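Local coordinates for hydrolase, alpha/beta hydrolase FOLD family (Staphylococcus aureus, PDB 2XMZ), which probably catalyses the formation of 2-succinyl-6-hydroxy-2,4-cyclohexadiene-1-carboxylate, a lyase step of menaquinone biosynthesis carried out on an alpha/beta hydrolase scaffold, at residues 93-98 against 114-119. Residues are numbered along the deposited sequence; the frame is centred on the assembly and turned at random.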
loop_
_atom_site.group_PDB
_atom_site.type_symbol
_atom_site.label_atom_id
_atom_site.label_comp_id
_atom_site.label_asym_id
_atom_site.label_seq_id
_atom_site.Cartn_x
_atom_site.Cartn_y
_atom_site.Cartn_z
ATOM N N GLY A 93 -2.209 1.158 -0.525
ATOM C CA GLY A 93 -1.436 0.658 -1.651
ATOM C C GLY A 93 -1.553 -0.841 -1.896
ATOM O O GLY A 93 -1.349 -1.303 -3.029
ATOM N N GLY A 94 -1.870 -1.601 -0.847
ATOM C CA GLY A 94 -2.140 -3.035 -0.993
ATOM C C GLY A 94 -3.470 -3.293 -1.648
ATOM O O GLY A 94 -3.635 -4.314 -2.316
ATOM N N ARG A 95 -4.417 -2.364 -1.460
ATOM C CA ARG A 95 -5.724 -2.472 -2.125
ATOM C C ARG A 95 -5.537 -2.256 -3.614
ATOM O O ARG A 95 -6.090 -2.976 -4.437
ATOM C CB ARG A 95 -6.749 -1.484 -1.550
ATOM C CG ARG A 95 -7.032 -1.711 -0.040
ATOM C CD ARG A 95 -8.200 -0.872 0.481
ATOM N NE ARG A 95 -7.950 0.580 0.594
ATOM C CZ ARG A 95 -8.382 1.495 -0.281
ATOM N NH1 ARG A 95 -9.071 1.115 -1.362
ATOM N NH2 ARG A 95 -8.157 2.800 -0.062
ATOM N N VAL A 96 -4.712 -1.277 -3.946
ATOM C CA VAL A 96 -4.299 -1.067 -5.313
ATOM C C VAL A 96 -3.516 -2.289 -5.852
ATOM O O VAL A 96 -3.767 -2.723 -6.977
ATOM C CB VAL A 96 -3.505 0.249 -5.465
ATOM C CG1 VAL A 96 -2.936 0.393 -6.878
ATOM C CG2 VAL A 96 -4.400 1.424 -5.121
ATOM N N ALA A 97 -2.621 -2.863 -5.055
ATOM C CA ALA A 97 -1.824 -3.986 -5.544
ATOM C C ALA A 97 -2.694 -5.209 -5.779
ATOM O O ALA A 97 -2.510 -5.949 -6.755
ATOM C CB ALA A 97 -0.657 -4.312 -4.588
ATOM N N LEU A 98 -3.675 -5.432 -4.907
ATOM C CA LEU A 98 -4.607 -6.554 -5.144
ATOM C C LEU A 98 -5.424 -6.327 -6.413
ATOM O O LEU A 98 -5.562 -7.228 -7.243
ATOM C CB LEU A 98 -5.558 -6.713 -3.944
ATOM C CG LEU A 98 -5.005 -7.544 -2.781
ATOM C CD1 LEU A 98 -5.879 -7.351 -1.539
ATOM C CD2 LEU A 98 -4.965 -8.991 -3.142
ATOM N N GLU A 114 1.015 -5.836 2.665
ATOM C CA GLU A 114 1.261 -5.508 4.047
ATOM C C GLU A 114 0.047 -4.803 4.606
ATOM O O GLU A 114 -0.360 -3.722 4.121
ATOM C CB GLU A 114 2.500 -4.616 4.220
ATOM C CG GLU A 114 2.736 -4.222 5.699
ATOM C CD GLU A 114 3.658 -3.024 5.880
ATOM O OE1 GLU A 114 4.163 -2.472 4.876
ATOM O OE2 GLU A 114 3.855 -2.609 7.043
ATOM N N SER A 115 -0.545 -5.415 5.614
ATOM C CA SER A 115 -1.653 -4.798 6.357
ATOM C C SER A 115 -2.723 -4.214 5.419
ATOM O O SER A 115 -3.059 -3.036 5.497
ATOM C CB SER A 115 -1.093 -3.716 7.278
ATOM O OG SER A 115 -0.179 -4.278 8.191
ATOM N N THR A 116 -3.265 -5.052 4.544
ATOM C CA THR A 116 -4.240 -4.559 3.570
ATOM C C THR A 116 -5.492 -5.434 3.563
ATOM O O THR A 116 -5.611 -6.394 4.354
ATOM C CB THR A 116 -3.601 -4.445 2.163
ATOM O OG1 THR A 116 -4.410 -3.643 1.296
ATOM C CG2 THR A 116 -3.346 -5.819 1.496
ATOM N N SER A 117 -6.404 -5.125 2.648
ATOM C CA SER A 117 -7.601 -5.933 2.469
ATOM C C SER A 117 -8.075 -5.857 1.019
ATOM O O SER A 117 -7.695 -4.926 0.273
ATOM C CB SER A 117 -8.714 -5.473 3.418
ATOM O OG SER A 117 -9.384 -4.384 2.853
ATOM N N PRO A 118 -8.881 -6.847 0.601
ATOM C CA PRO A 118 -9.429 -6.868 -0.736
ATOM C C PRO A 118 -10.752 -6.102 -0.797
ATOM O O PRO A 118 -11.527 -6.278 -1.730
ATOM C CB PRO A 118 -9.648 -8.377 -1.006
ATOM C CG PRO A 118 -9.234 -9.080 0.220
ATOM C CD PRO A 118 -9.230 -8.075 1.325
ATOM N N GLY A 119 -10.981 -5.248 0.196
ATOM C CA GLY A 119 -12.171 -4.443 0.272
ATOM C C GLY A 119 -13.209 -5.087 1.156
ATOM O O GLY A 119 -12.927 -6.042 1.896
#
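At the probable nucleophile elbow of this alpha/beta hydrolase fold, the first turns of helix 92-103, the helix of the beta-alpha-beta crossover between the adjacent parallel strands 84-90 and 110-114, pack on the loop that leaves the second of these strands, with Gly94 and Thr116 at the meeting point. Thr116 points its side chain at Gly94: its CB is 3.8 Å from Gly94 CA and its CG2 about as close (3.9 Å), both directly against an alpha carbon that carries no side chain. With OG1 anti to the backbone N (chi1 -164°), the Thr116 hydroxyl reaches back to the residue just before the helix, hydrogen-bonding to the carbonyl O of Ser91, the serine of the GxSxG pattern and the likely nucleophile of a Ser-His-Asp triad. Thr116 OG1 also stands 3.0 Å from Arg95 N, but the angle is too poor for a hydrogen bond. Further along, the aliphatic part of Arg95 passes beside the loop, CG lying 3.3 Å from Ser117 O, while a bend at chi3 (-71°) helps carry the guanidinium group away to a hydrogen bond from NH1 to Tyr191 O. One turn after Gly94, Leu98 CD1 touches that same Ser117 carbonyl and lies 3.9 Å from Pro118 CB, an apolar patch continued by Ile224 and Met228 of helix 219-231. Ser117 N is buried with no partner in the model. The loop keeps its own shape through an ST turn, Gly119 N donating to Ser117 OG at 3.2 Å and 157°.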